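Local coordinates for endoglucanase (Thermotoga maritima, PDB 1VHO), which probably acts as a metal-dependent aminopeptidase of the peptidase M42 family, using two divalent metal cations per subunit, despite its endoglucanase name, at residues G168-L171 / D172-S176; L180-V183 / L184-K188; D255-L258 / V259-I263; K306-T310 / P311-V315. All coordinates share one frame; numbering follows the deposited sequence.

Interaction 1. Residues G168-L171 / D172-S176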
ATOM      1  N   GLY A 168       0.085 -11.186  -5.178  1.00 15.61           N
ATOM      2  CA  GLY A 168      -1.313 -10.837  -4.871  1.00 14.21           C
ATOM      3  C   GLY A 168      -1.567  -9.375  -5.229  1.00 13.67           C
ATOM      4  O   GLY A 168      -0.688  -8.667  -5.725  1.00 13.35           O
ATOM      5  N   LYS A 169      -2.857  -9.025  -5.198  1.00 10.95           N
ATOM      6  CA  LYS A 169      -3.233  -7.670  -5.576  1.00 12.20           C
ATOM      7  C   LYS A 169      -2.793  -6.671  -4.499  1.00 12.65           C
ATOM      8  O   LYS A 169      -2.678  -7.045  -3.317  1.00 14.20           O
ATOM      9  CB  LYS A 169      -4.762  -7.507  -5.761  1.00 12.44           C
ATOM     10  CG  LYS A 169      -5.558  -7.873  -4.446  1.00 13.58           C
ATOM     11  CD  LYS A 169      -7.038  -7.548  -4.721  1.00 13.47           C
ATOM     12  CE  LYS A 169      -7.953  -7.888  -3.530  1.00 10.85           C
ATOM     13  NZ  LYS A 169      -7.868  -6.921  -2.412  1.00 10.47           N
ATOM     14  N   ALA A 170      -2.758  -5.412  -4.905  1.00 13.07           N
ATOM     15  CA  ALA A 170      -2.508  -4.308  -3.960  1.00 13.53           C
ATOM     16  C   ALA A 170      -1.282  -4.364  -3.090  1.00 12.45           C
ATOM     17  O   ALA A 170      -1.169  -3.515  -2.160  1.00 12.56           O
ATOM     18  CB  ALA A 170      -3.736  -4.166  -3.019  1.00 14.03           C
ATOM     19  N   LEU A 171      -0.263  -5.143  -3.457  1.00 11.88           N
ATOM     20  CA  LEU A 171       0.966  -5.114  -2.647  1.00 13.42           C
ATOM     21  C   LEU A 171       1.707  -3.822  -2.773  1.00 13.91           C
ATOM     22  O   LEU A 171       2.504  -3.450  -1.899  1.00 14.21           O
ATOM     23  CB  LEU A 171       1.817  -6.363  -2.966  1.00 13.88           C
ATOM     24  CG  LEU A 171       1.211  -7.682  -2.522  1.00 15.24           C
ATOM     25  CD1 LEU A 171       1.873  -8.876  -3.216  1.00 16.96           C
ATOM     26  CD2 LEU A 171       1.302  -7.890  -1.010  1.00 14.89           C
ATOM     27  N   ASP A 172       1.496  -3.010  -3.846  1.00 15.32           N
ATOM     28  CA  ASP A 172       2.164  -1.740  -3.975  1.00 16.62           C
ATOM     29  C   ASP A 172       1.897  -0.845  -2.761  1.00 16.80           C
ATOM     30  O   ASP A 172       2.655   0.106  -2.553  1.00 13.65           O
ATOM     31  CB  ASP A 172       1.877  -1.043  -5.312  1.00 19.11           C
ATOM     32  CG  ASP A 172       0.373  -0.951  -5.569  1.00 19.87           C
ATOM     33  OD1 ASP A 172      -0.326  -0.310  -4.774  1.00 19.14           O
ATOM     34  OD2 ASP A 172      -0.116  -1.576  -6.521  1.00 20.48           O
ATOM     35  N   ASN A 173       0.784  -1.058  -2.025  1.00 13.40           N
ATOM     36  CA  ASN A 173       0.592  -0.332  -0.782  1.00 14.34           C
ATOM     37  C   ASN A 173       0.610  -1.309   0.413  1.00 14.79           C
ATOM     38  O   ASN A 173       1.137  -1.027   1.496  1.00 13.68           O
ATOM     39  CB  ASN A 173      -0.779   0.396  -0.750  1.00 14.32           C
ATOM     40  CG  ASN A 173      -0.742   1.642  -1.619  1.00 20.72           C
ATOM     41  OD1 ASN A 173       0.349   2.210  -1.817  1.00 17.91           O
ATOM     42  ND2 ASN A 173      -1.904   2.168  -2.010  1.00 14.53           N
ATOM     43  N   ARG A 174       0.029  -2.500   0.222  1.00 12.51           N
ATOM     44  CA  ARG A 174      -0.093  -3.459   1.341  1.00 14.02           C
ATOM     45  C   ARG A 174       1.253  -4.019   1.830  1.00 14.68           C
ATOM     46  O   ARG A 174       1.388  -4.295   3.034  1.00 14.29           O
ATOM     47  CB  ARG A 174      -1.087  -4.551   1.046  1.00 11.56           C
ATOM     48  CG  ARG A 174      -2.531  -4.092   0.724  1.00 12.43           C
ATOM     49  CD  ARG A 174      -3.283  -3.571   1.967  1.00 11.65           C
ATOM     50  NE  ARG A 174      -4.400  -2.756   1.469  1.00 14.15           N
ATOM     51  CZ  ARG A 174      -5.461  -3.172   0.797  1.00 14.98           C
ATOM     52  NH1 ARG A 174      -5.672  -4.464   0.520  1.00 10.18           N
ATOM     53  NH2 ARG A 174      -6.291  -2.210   0.311  1.00 15.43           N
ATOM     54  N   ALA A 175       2.256  -4.112   0.957  1.00 14.03           N
ATOM     55  CA  ALA A 175       3.563  -4.605   1.458  1.00 14.93           C
ATOM     56  C   ALA A 175       4.117  -3.584   2.439  1.00 15.95           C
ATOM     57  O   ALA A 175       4.662  -3.989   3.475  1.00 15.25           O
ATOM     58  CB  ALA A 175       4.544  -4.788   0.301  1.00 15.50           C
ATOM     59  N   SER A 176       3.925  -2.285   2.187  1.00 13.27           N
ATOM     60  CA  SER A 176       4.391  -1.241   3.088  1.00 14.66           C
ATOM     61  C   SER A 176       3.629  -1.243   4.417  1.00 15.13           C
ATOM     62  O   SER A 176       4.206  -0.991   5.488  1.00 14.20           O
ATOM     63  CB  SER A 176       4.236   0.138   2.421  1.00 13.80           C
ATOM     64  OG  SER A 176       5.110   0.216   1.264  1.00 18.09           O
TER
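A170 and R174 meet twice, through the backbone at the start of helix 171-187 and through their side chains beside it. R174 leaves its backbone with CG opposite the carbonyl carbon (chi1 -58°), which brings CG within 3.2 Å of A170 O. A bend at chi2 (-72°) folds the chain back over A170, and the methyl CB then sits above one face of the guanidinium, 4.0 Å from NH1 and displaced toward the rim. Beyond CB, K169 stays extended as far as CE and turns at chi4, which sets NZ at the guanidinium edge, near its plane. The two cations come as close as 4.4 Å (K169 NZ to R174 NH1), but both share E70 as salt-bridge partner and K169 also pairs with D18. The NE of R174 is bound by V68 O, while NH1 reaches the carbonyls of L14 and L17; the buried group is therefore held against turning.

A170 sits at the N-cap position, and its carbonyl opens the helix's own hydrogen bonding: R174 N lies 2.9 Å from A170 O in the carbonyl plane, and N173 N, at 3.1 Å from the same oxygen, stands above that plane. A175 N follows with a 2.9 Å bond to L171 O. D172 forms a salt bridge with R281, which also binds N173 OD1. Such a helix start, bearing an aspartate predicted to bind both zinc ions, is consistent with the dinuclear metal centre of M42 aminopeptidases.

Interaction 2. Residues L180-V183 / L184-K188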
ATOM      1  N   LEU A 180       5.266  -1.753   8.241  1.00 15.36           N
ATOM      2  CA  LEU A 180       4.995  -0.957   9.451  1.00 15.91           C
ATOM      3  C   LEU A 180       4.414  -1.786  10.576  1.00 17.16           C
ATOM      4  O   LEU A 180       4.706  -1.500  11.766  1.00 16.33           O
ATOM      5  CB  LEU A 180       4.170   0.281   9.087  1.00 17.89           C
ATOM      6  CG  LEU A 180       4.868   1.214   8.057  1.00 18.11           C
ATOM      7  CD1 LEU A 180       4.094   2.525   7.978  1.00 18.09           C
ATOM      8  CD2 LEU A 180       6.316   1.501   8.517  1.00 17.78           C
ATOM      9  N   VAL A 181       3.613  -2.799  10.221  1.00 16.84           N
ATOM     10  CA  VAL A 181       3.080  -3.688  11.302  1.00 17.60           C
ATOM     11  C   VAL A 181       4.262  -4.423  11.945  1.00 17.48           C
ATOM     12  O   VAL A 181       4.346  -4.495  13.205  1.00 17.15           O
ATOM     13  CB  VAL A 181       2.083  -4.702  10.703  1.00 15.77           C
ATOM     14  CG1 VAL A 181       1.776  -5.818  11.725  1.00 16.19           C
ATOM     15  CG2 VAL A 181       0.778  -3.970  10.346  1.00 14.51           C
ATOM     16  N   LYS A 182       5.176  -4.920  11.116  1.00 15.90           N
ATOM     17  CA  LYS A 182       6.359  -5.656  11.636  1.00 16.47           C
ATOM     18  C   LYS A 182       7.267  -4.727  12.441  1.00 16.96           C
ATOM     19  O   LYS A 182       7.882  -5.163  13.436  1.00 16.34           O
ATOM     20  CB  LYS A 182       7.108  -6.359  10.514  1.00 17.20           C
ATOM     21  CG  LYS A 182       6.340  -7.524   9.860  1.00 21.30           C
ATOM     22  CD  LYS A 182       6.041  -8.672  10.824  1.00 26.03           C
ATOM     23  CE  LYS A 182       7.260  -9.511  11.120  1.00 27.51           C
ATOM     24  NZ  LYS A 182       6.946 -10.675  11.978  1.00 28.23           N
ATOM     25  N   VAL A 183       7.415  -3.467  12.038  1.00 14.37           N
ATOM     26  CA  VAL A 183       8.252  -2.557  12.857  1.00 17.56           C
ATOM     27  C   VAL A 183       7.721  -2.510  14.303  1.00 17.77           C
ATOM     28  O   VAL A 183       8.473  -2.550  15.277  1.00 16.88           O
ATOM     29  CB  VAL A 183       8.189  -1.125  12.302  1.00 17.65           C
ATOM     30  CG1 VAL A 183       8.858  -0.107  13.237  1.00 18.98           C
ATOM     31  CG2 VAL A 183       8.869  -1.056  10.938  1.00 19.92           C
ATOM     32  N   LEU A 184       6.397  -2.342  14.454  1.00 16.63           N
ATOM     33  CA  LEU A 184       5.814  -2.273  15.808  1.00 17.34           C
ATOM     34  C   LEU A 184       6.068  -3.555  16.564  1.00 18.74           C
ATOM     35  O   LEU A 184       6.455  -3.532  17.749  1.00 19.12           O
ATOM     36  CB  LEU A 184       4.325  -1.926  15.715  1.00 17.32           C
ATOM     37  CG  LEU A 184       4.033  -0.490  15.237  1.00 18.17           C
ATOM     38  CD1 LEU A 184       2.557  -0.328  14.922  1.00 20.16           C
ATOM     39  CD2 LEU A 184       4.407   0.537  16.313  1.00 19.01           C
ATOM     40  N   GLU A 185       5.953  -4.706  15.902  1.00 17.62           N
ATOM     41  CA  GLU A 185       6.235  -5.972  16.547  1.00 19.49           C
ATOM     42  C   GLU A 185       7.681  -6.020  17.015  1.00 22.49           C
ATOM     43  O   GLU A 185       7.941  -6.354  18.175  1.00 21.62           O
ATOM     44  CB  GLU A 185       5.903  -7.163  15.648  1.00 23.88           C
ATOM     45  CG  GLU A 185       6.204  -8.486  16.339  1.00 28.78           C
ATOM     46  CD  GLU A 185       6.356  -9.636  15.379  1.00 35.09           C
ATOM     47  OE1 GLU A 185       7.029 -10.626  15.759  1.00 40.70           O
ATOM     48  OE2 GLU A 185       5.872  -9.550  14.247  1.00 32.94           O
ATOM     49  N   PHE A 186       8.633  -5.629  16.161  1.00 20.41           N
ATOM     50  CA  PHE A 186      10.041  -5.631  16.543  1.00 21.96           C
ATOM     51  C   PHE A 186      10.422  -4.639  17.629  1.00 20.79           C
ATOM     52  O   PHE A 186      11.335  -4.938  18.423  1.00 21.12           O
ATOM     53  CB  PHE A 186      10.885  -5.330  15.277  1.00 24.11           C
ATOM     54  CG  PHE A 186      10.765  -6.413  14.223  1.00 26.20           C
ATOM     55  CD1 PHE A 186      10.245  -7.661  14.509  1.00 27.67           C
ATOM     56  CD2 PHE A 186      11.225  -6.162  12.936  1.00 23.65           C
ATOM     57  CE1 PHE A 186      10.143  -8.634  13.533  1.00 28.63           C
ATOM     58  CE2 PHE A 186      11.162  -7.129  11.960  1.00 23.23           C
ATOM     59  CZ  PHE A 186      10.625  -8.380  12.244  1.00 26.16           C
ATOM     60  N   LEU A 187       9.803  -3.479  17.715  1.00 19.63           N
ATOM     61  CA  LEU A 187      10.082  -2.464  18.694  1.00 21.92           C
ATOM     62  C   LEU A 187       9.811  -2.926  20.130  1.00 25.67           C
ATOM     63  O   LEU A 187      10.384  -2.354  21.070  1.00 24.97           O
ATOM     64  CB  LEU A 187       9.360  -1.165  18.434  1.00 18.75           C
ATOM     65  CG  LEU A 187       9.936  -0.329  17.261  1.00 22.01           C
ATOM     66  CD1 LEU A 187       9.015   0.862  16.991  1.00 21.29           C
ATOM     67  CD2 LEU A 187      11.330   0.176  17.621  1.00 20.89           C
ATOM     68  N   LYS A 188       8.954  -3.920  20.283  1.00 25.82           N
ATOM     69  CA  LYS A 188       8.681  -4.492  21.603  1.00 30.51           C
ATOM     70  C   LYS A 188       9.908  -5.024  22.307  1.00 30.87           C
ATOM     71  O   LYS A 188       9.956  -5.055  23.562  1.00 32.68           O
ATOM     72  CB  LYS A 188       7.647  -5.641  21.400  1.00 30.71           C
ATOM     73  CG  LYS A 188       6.276  -4.944  21.202  1.00 36.24           C
ATOM     74  CD  LYS A 188       5.862  -4.458  22.576  1.00 41.96           C
ATOM     75  CE  LYS A 188       4.754  -3.443  22.611  1.00 40.88           C
ATOM     76  NZ  LYS A 188       3.911  -3.801  23.831  1.00 48.48           N
TER
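Near the C-terminal end of helix 171-187, K182 and E185 form an i to i+3 salt bridge, and F186, one turn on from K182, joins them to make a side-chain cluster on one flank of the helix. K182 starts with CG on the far side from its carbonyl carbon and then kinks at both chi2 (-63°) and chi3 (-75°), a curl that carries NZ along the helix to E185. The two side chains lie side by side, pointing the same way. NZ comes within 2.8 Å of E185 OE2, on the syn side of that oxygen and 24° out of the carboxylate plane. The same curl lays the lysine's CE against the far end of the aromatic ring, 3.7 Å from F186 CZ. One ring face is met by a backbone atom: K182 O lies over it, displaced toward the rim, 3.2 Å from F186 CG, while accepting the F186 N-H in a helical bond of 2.9 Å from K182 O to F186 N.

An alanine at K182 removes both contacts, and would probably leave the E185 carboxylate without its cation and the F186 ring without the CE methylene that packs on its end. The cluster lies at a three-helix junction: A324 of helix 317-333 touches both K182 and F186, and T7 and L10 of helix 7-16 touch K182. L180, L184 and L187 instead face strand 195-201, packing on V198, F200 and V196. V183 and L187 run alongside one another, V183 CG1 resting 3.9 Å from L187 CD1, while L187 CG lies 3.3 Å from V183 O.

Interaction 3. Residues D255-L258 / V259-I263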
ATOM      1  N   ASP A 255      16.474  14.079   2.710  1.00 27.45           N
ATOM      2  CA  ASP A 255      17.544  14.723   3.507  1.00 28.09           C
ATOM      3  C   ASP A 255      18.711  13.736   3.444  1.00 28.14           C
ATOM      4  O   ASP A 255      18.727  12.731   4.153  1.00 27.38           O
ATOM      5  CB  ASP A 255      17.052  15.006   4.895  1.00 27.39           C
ATOM      6  CG  ASP A 255      18.056  15.711   5.788  1.00 34.36           C
ATOM      7  OD1 ASP A 255      19.142  15.154   6.060  1.00 33.18           O
ATOM      8  OD2 ASP A 255      17.743  16.817   6.260  1.00 36.67           O
ATOM      9  N   ARG A 256      19.733  14.035   2.615  1.00 26.54           N
ATOM     10  CA  ARG A 256      20.837  13.078   2.447  1.00 25.81           C
ATOM     11  C   ARG A 256      21.597  12.762   3.710  1.00 25.03           C
ATOM     12  O   ARG A 256      22.147  11.657   3.818  1.00 22.03           O
ATOM     13  CB  ARG A 256      21.765  13.541   1.306  1.00 25.69           C
ATOM     14  CG  ARG A 256      22.824  12.509   0.944  1.00 26.92           C
ATOM     15  CD  ARG A 256      22.256  11.307   0.214  1.00 25.09           C
ATOM     16  NE  ARG A 256      23.249  10.268  -0.001  1.00 26.08           N
ATOM     17  CZ  ARG A 256      23.820   9.451   0.844  1.00 29.01           C
ATOM     18  NH1 ARG A 256      23.522   9.476   2.152  1.00 27.64           N
ATOM     19  NH2 ARG A 256      24.707   8.547   0.411  1.00 27.89           N
ATOM     20  N   ASN A 257      21.658  13.669   4.675  1.00 23.90           N
ATOM     21  CA  ASN A 257      22.372  13.395   5.931  1.00 26.35           C
ATOM     22  C   ASN A 257      21.575  12.403   6.770  1.00 24.62           C
ATOM     23  O   ASN A 257      22.135  11.526   7.411  1.00 24.96           O
ATOM     24  CB  ASN A 257      22.573  14.682   6.738  1.00 33.96           C
ATOM     25  CG  ASN A 257      23.278  14.427   8.055  1.00 44.22           C
ATOM     26  OD1 ASN A 257      22.857  14.903   9.120  1.00 50.16           O
ATOM     27  ND2 ASN A 257      24.357  13.647   8.031  1.00 49.08           N
ATOM     28  N   LEU A 258      20.266  12.577   6.842  1.00 23.39           N
ATOM     29  CA  LEU A 258      19.419  11.597   7.587  1.00 22.74           C
ATOM     30  C   LEU A 258      19.563  10.240   6.912  1.00 20.43           C
ATOM     31  O   LEU A 258      19.801   9.191   7.521  1.00 19.77           O
ATOM     32  CB  LEU A 258      17.955  12.051   7.505  1.00 24.35           C
ATOM     33  CG  LEU A 258      16.898  11.010   7.950  1.00 24.10           C
ATOM     34  CD1 LEU A 258      17.130  10.628   9.397  1.00 25.93           C
ATOM     35  CD2 LEU A 258      15.476  11.527   7.739  1.00 21.83           C
ATOM     36  N   VAL A 259      19.572  10.275   5.560  1.00 19.51           N
ATOM     37  CA  VAL A 259      19.738   9.033   4.806  1.00 20.50           C
ATOM     38  C   VAL A 259      21.068   8.380   5.150  1.00 20.71           C
ATOM     39  O   VAL A 259      21.148   7.174   5.395  1.00 20.59           O
ATOM     40  CB  VAL A 259      19.573   9.310   3.307  1.00 20.62           C
ATOM     41  CG1 VAL A 259      19.941   8.103   2.442  1.00 20.65           C
ATOM     42  CG2 VAL A 259      18.111   9.723   3.019  1.00 19.47           C
ATOM     43  N   GLN A 260      22.188   9.127   5.183  1.00 21.63           N
ATOM     44  CA  GLN A 260      23.468   8.480   5.548  1.00 20.67           C
ATOM     45  C   GLN A 260      23.412   7.878   6.943  1.00 18.92           C
ATOM     46  O   GLN A 260      23.968   6.806   7.161  1.00 20.98           O
ATOM     47  CB  GLN A 260      24.631   9.497   5.441  1.00 22.54           C
ATOM     48  CG  GLN A 260      25.992   8.793   5.453  1.00 25.93           C
ATOM     49  CD  GLN A 260      26.125   7.844   4.280  1.00 27.78           C
ATOM     50  OE1 GLN A 260      25.490   8.068   3.250  1.00 29.12           O
ATOM     51  NE2 GLN A 260      26.961   6.816   4.430  1.00 31.57           N
ATOM     52  N   LYS A 261      22.797   8.522   7.926  1.00 20.37           N
ATOM     53  CA  LYS A 261      22.665   7.907   9.258  1.00 21.98           C
ATOM     54  C   LYS A 261      21.908   6.579   9.183  1.00 21.44           C
ATOM     55  O   LYS A 261      22.262   5.613   9.879  1.00 21.75           O
ATOM     56  CB  LYS A 261      21.918   8.851  10.202  1.00 25.86           C
ATOM     57  CG  LYS A 261      22.815  10.050  10.626  1.00 30.65           C
ATOM     58  CD  LYS A 261      21.885  11.107  11.245  1.00 35.93           C
ATOM     59  CE  LYS A 261      22.714  12.279  11.793  1.00 41.45           C
ATOM     60  NZ  LYS A 261      21.824  13.446  12.084  1.00 42.87           N
ATOM     61  N   ILE A 262      20.851   6.505   8.354  1.00 20.50           N
ATOM     62  CA  ILE A 262      20.107   5.235   8.211  1.00 18.78           C
ATOM     63  C   ILE A 262      20.991   4.181   7.612  1.00 18.74           C
ATOM     64  O   ILE A 262      21.054   3.003   8.013  1.00 17.06           O
ATOM     65  CB  ILE A 262      18.823   5.444   7.367  1.00 19.72           C
ATOM     66  CG1 ILE A 262      17.833   6.374   8.045  1.00 21.44           C
ATOM     67  CG2 ILE A 262      18.199   4.096   7.017  1.00 19.26           C
ATOM     68  CD1 ILE A 262      16.648   6.828   7.165  1.00 20.28           C
ATOM     69  N   ILE A 263      21.764   4.586   6.568  1.00 17.88           N
ATOM     70  CA  ILE A 263      22.705   3.658   5.927  1.00 18.86           C
ATOM     71  C   ILE A 263      23.739   3.143   6.907  1.00 17.75           C
ATOM     72  O   ILE A 263      24.077   1.947   6.910  1.00 19.45           O
ATOM     73  CB  ILE A 263      23.380   4.406   4.747  1.00 23.41           C
ATOM     74  CG1 ILE A 263      22.357   4.570   3.602  1.00 23.22           C
ATOM     75  CG2 ILE A 263      24.661   3.731   4.269  1.00 21.18           C
ATOM     76  CD1 ILE A 263      22.906   5.440   2.462  1.00 25.02           C
TER
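The R256 guanidinium meets Q260 with its edge: NH1 and NH2 both point at the one amide oxygen, end-on, close to the guanidinium plane. NH1 is 2.7 Å from Q260 OE1 and lies in the carbonyl plane; NH2 is 3.0 Å from Q260 OE1, and the two flat groups are turned 30° against each other. Q260 CA also lies at the guanidinium edge, in plane. V259 CG1 and I263 CD1 approach the group obliquely, the former 3.8 Å from R256 NH1. A bend at chi2 (72°) turns the arginine chain, which begins anti to its backbone nitrogen, along the helix toward Q260.

D255 caps the helix: its OD1 takes the L258 N-H at 2.9 Å between OD1 and N, on the anti side. A weak bond of 3.5 Å joins K261 NZ to N257 OD1. On the buried flank L258 packs on I262; L258 touches R297 and I262 touches S299, both on strand 297-304, and the helix is the crossover of the beta-alpha-beta unit of strands 247-249 and 274-276. With OE1 taken by the arginine and NE2 bound to E264, the Q260 amide has its flip settled, and it links a cation to an anion along the helix surface.

Interaction 4. Residues K306-T310 / P311-V315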
ATOM      1  N   LYS A 306       7.615  -6.695  -8.168  1.00 17.51           N
ATOM      2  CA  LYS A 306       7.605  -7.000  -9.608  1.00 19.81           C
ATOM      3  C   LYS A 306       6.181  -7.053 -10.104  1.00 20.10           C
ATOM      4  O   LYS A 306       5.259  -7.400  -9.350  1.00 19.34           O
ATOM      5  CB  LYS A 306       8.344  -8.344  -9.747  1.00 22.17           C
ATOM      6  CG  LYS A 306       8.867  -8.662 -11.139  1.00 33.05           C
ATOM      7  CD  LYS A 306       9.675  -9.964 -11.092  1.00 35.60           C
ATOM      8  CE  LYS A 306      10.710 -10.027 -12.194  1.00 42.61           C
ATOM      9  NZ  LYS A 306      10.120 -10.386 -13.516  1.00 46.53           N
ATOM     10  N   TYR A 307       5.918  -6.702 -11.356  1.00 21.43           N
ATOM     11  CA  TYR A 307       4.588  -6.768 -11.965  1.00 24.19           C
ATOM     12  C   TYR A 307       3.654  -5.715 -11.381  1.00 26.00           C
ATOM     13  O   TYR A 307       2.480  -5.912 -11.090  1.00 26.36           O
ATOM     14  CB  TYR A 307       3.962  -8.170 -11.951  1.00 24.09           C
ATOM     15  CG  TYR A 307       4.948  -9.247 -12.365  1.00 27.17           C
ATOM     16  CD1 TYR A 307       5.542  -9.259 -13.609  1.00 28.74           C
ATOM     17  CD2 TYR A 307       5.312 -10.222 -11.428  1.00 28.79           C
ATOM     18  CE1 TYR A 307       6.476 -10.252 -13.935  1.00 29.96           C
ATOM     19  CE2 TYR A 307       6.238 -11.198 -11.732  1.00 31.30           C
ATOM     20  CZ  TYR A 307       6.822 -11.191 -12.988  1.00 32.39           C
ATOM     21  OH  TYR A 307       7.736 -12.169 -13.291  1.00 34.65           O
HETATM   22  N   MSE A 308       4.235  -4.531 -11.190  1.00 27.17           N
HETATM   23  CA  MSE A 308       3.566  -3.363 -10.666  1.00 30.45           C
HETATM   24  C   MSE A 308       2.207  -3.160 -11.342  1.00 30.21           C
HETATM   25  O   MSE A 308       2.132  -3.322 -12.557  1.00 29.76           O
HETATM   26  CB  MSE A 308       4.397  -2.113 -11.066  1.00 38.72           C
HETATM   27  CG  MSE A 308       3.823  -0.839 -10.461  1.00 49.02           C
HETATM   28 SE   MSE A 308       4.192  -0.784  -8.581  1.00 63.40          SE
HETATM   29  CE  MSE A 308       6.105  -0.757  -8.591  1.00 55.23           C
ATOM     30  N   HIS A 309       1.200  -2.749 -10.591  1.00 30.48           N
ATOM     31  CA  HIS A 309      -0.111  -2.490 -11.152  1.00 32.35           C
ATOM     32  C   HIS A 309      -0.728  -3.633 -11.929  1.00 33.06           C
ATOM     33  O   HIS A 309      -1.119  -3.404 -13.106  1.00 35.50           O
ATOM     34  CB  HIS A 309      -0.048  -1.249 -12.076  1.00 36.84           C
ATOM     35  CG  HIS A 309       0.451  -0.022 -11.370  1.00 41.47           C
ATOM     36  ND1 HIS A 309       1.475   0.756 -11.879  1.00 44.00           N
ATOM     37  CD2 HIS A 309       0.082   0.557 -10.207  1.00 43.98           C
ATOM     38  CE1 HIS A 309       1.708   1.764 -11.062  1.00 43.89           C
ATOM     39  NE2 HIS A 309       0.875   1.667 -10.046  1.00 45.94           N
ATOM     40  N   THR A 310      -0.657  -4.865 -11.458  1.00 29.27           N
ATOM     41  CA  THR A 310      -1.324  -6.009 -12.096  1.00 28.80           C
ATOM     42  C   THR A 310      -1.973  -6.765 -10.901  1.00 25.03           C
ATOM     43  O   THR A 310      -1.638  -6.403  -9.787  1.00 23.54           O
ATOM     44  CB  THR A 310      -0.423  -7.015 -12.806  1.00 29.23           C
ATOM     45  OG1 THR A 310       0.416  -7.699 -11.825  1.00 28.83           O
ATOM     46  CG2 THR A 310       0.466  -6.355 -13.859  1.00 29.70           C
ATOM     47  N   PRO A 311      -2.808  -7.744 -11.124  1.00 25.41           N
ATOM     48  CA  PRO A 311      -3.394  -8.494  -9.993  1.00 24.63           C
ATOM     49  C   PRO A 311      -2.359  -9.391  -9.332  1.00 23.25           C
ATOM     50  O   PRO A 311      -2.614  -9.971  -8.257  1.00 24.94           O
ATOM     51  CB  PRO A 311      -4.466  -9.373 -10.655  1.00 25.74           C
ATOM     52  CG  PRO A 311      -4.836  -8.595 -11.915  1.00 25.56           C
ATOM     53  CD  PRO A 311      -3.432  -8.136 -12.396  1.00 25.78           C
ATOM     54  N   VAL A 312      -1.237  -9.653  -9.974  1.00 22.41           N
ATOM     55  CA  VAL A 312      -0.197 -10.539  -9.462  1.00 21.84           C
ATOM     56  C   VAL A 312       1.132  -9.856  -9.161  1.00 21.20           C
ATOM     57  O   VAL A 312       2.224 -10.331  -9.526  1.00 20.56           O
ATOM     58  CB  VAL A 312       0.010 -11.765 -10.372  1.00 25.32           C
ATOM     59  CG1 VAL A 312      -1.207 -12.681 -10.291  1.00 26.24           C
ATOM     60  CG2 VAL A 312       0.265 -11.323 -11.809  1.00 26.28           C
ATOM     61  N   GLU A 313       1.046  -8.718  -8.422  1.00 18.97           N
ATOM     62  CA  GLU A 313       2.294  -8.073  -7.996  1.00 18.13           C
ATOM     63  C   GLU A 313       3.066  -9.108  -7.175  1.00 17.00           C
ATOM     64  O   GLU A 313       2.424  -9.869  -6.475  1.00 15.52           O
ATOM     65  CB  GLU A 313       2.012  -6.850  -7.103  1.00 17.44           C
ATOM     66  CG  GLU A 313       1.327  -5.770  -8.013  1.00 17.82           C
ATOM     67  CD  GLU A 313       0.946  -4.536  -7.217  1.00 17.77           C
ATOM     68  OE1 GLU A 313       0.678  -4.649  -6.018  1.00 17.87           O
ATOM     69  OE2 GLU A 313       0.876  -3.434  -7.832  1.00 18.34           O
HETATM   70  N   MSE A 314       4.381  -9.001  -7.136  1.00 14.94           N
HETATM   71  CA  MSE A 314       5.164  -9.986  -6.385  1.00 15.20           C
HETATM   72  C   MSE A 314       6.198  -9.307  -5.505  1.00 14.99           C
HETATM   73  O   MSE A 314       6.857  -8.358  -5.955  1.00 17.24           O
HETATM   74  CB  MSE A 314       5.922 -10.865  -7.430  1.00 16.19           C
HETATM   75  CG  MSE A 314       6.835 -11.888  -6.708  1.00 22.48           C
HETATM   76 SE   MSE A 314       7.865 -12.854  -8.034  1.00 42.27          SE
HETATM   77  CE  MSE A 314       6.503 -13.982  -8.758  1.00 29.87           C
ATOM     78  N   VAL A 315       6.251  -9.680  -4.237  1.00 14.41           N
ATOM     79  CA  VAL A 315       7.248  -9.098  -3.327  1.00 14.69           C
ATOM     80  C   VAL A 315       7.954 -10.274  -2.605  1.00 15.76           C
ATOM     81  O   VAL A 315       7.417 -11.401  -2.537  1.00 17.09           O
ATOM     82  CB  VAL A 315       6.655  -8.193  -2.245  1.00 19.89           C
ATOM     83  CG1 VAL A 315       6.003  -6.949  -2.890  1.00 23.82           C
ATOM     84  CG2 VAL A 315       5.628  -8.950  -1.400  1.00 18.86           C
TER
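T310 OG1 is gripped from two sides: it donates to Y307 O at 2.8 Å and accepts from V312 N at 3.2 Å, measured from OG1. The hydroxyl can do both because it lies between its own backbone N and carbonyl carbon (chi1 66°), turned into the loop that joins strands 297-304 and 313-315.

At the mouth of the loop the chain pairs with itself. K306 and M314 form a single antiparallel hydrogen-bonded bridge, with K306 N 2.9 Å from M314 O. Y307 lies beside M314, a selenomethionine here, whose CE meets the ring at its edge, 4.1 Å from Y307 CE2. Over the centre of one ring face sits K306 CG, and the lysine continues to the phenol, its NZ 3.0 Å from Y307 OH.

E313 reaches back across the loop, extended beyond CG, and its OE2 uses the anti lone pair to take H309 N at 2.9 Å. Its other oxygen, OE1, accepts the backbone N-H of D172. Were E313 a leucine, the N-H groups of H309 and D172 would probably lose the carboxylate that serves both, freeing the loop to shift. One carboxylate helps to hold the backbones of two residues predicted to bind zinc.

In the fold
Interactions 1 and 4 are the pair that meet: their centres are 8 Å apart, and E313 joins them, not only through its carboxylate but also through its backbone O, 3.0 Å from G168 N. Together they bring the predicted zinc ligands D172 and H309 side by side, with H67 next to N173. Interaction 2 lies farther along the helix that interaction 1 begins, 18 Å away between centres, so one helix runs from the probable metal site to the cluster by helices 7-16 and 317-333. Interaction 3 stands apart, 26 Å from interaction 1 and 29 Å from interaction 4 between centres, on helix 256-268, about 24 Å from the centre of the chain and away from the predicted metal site.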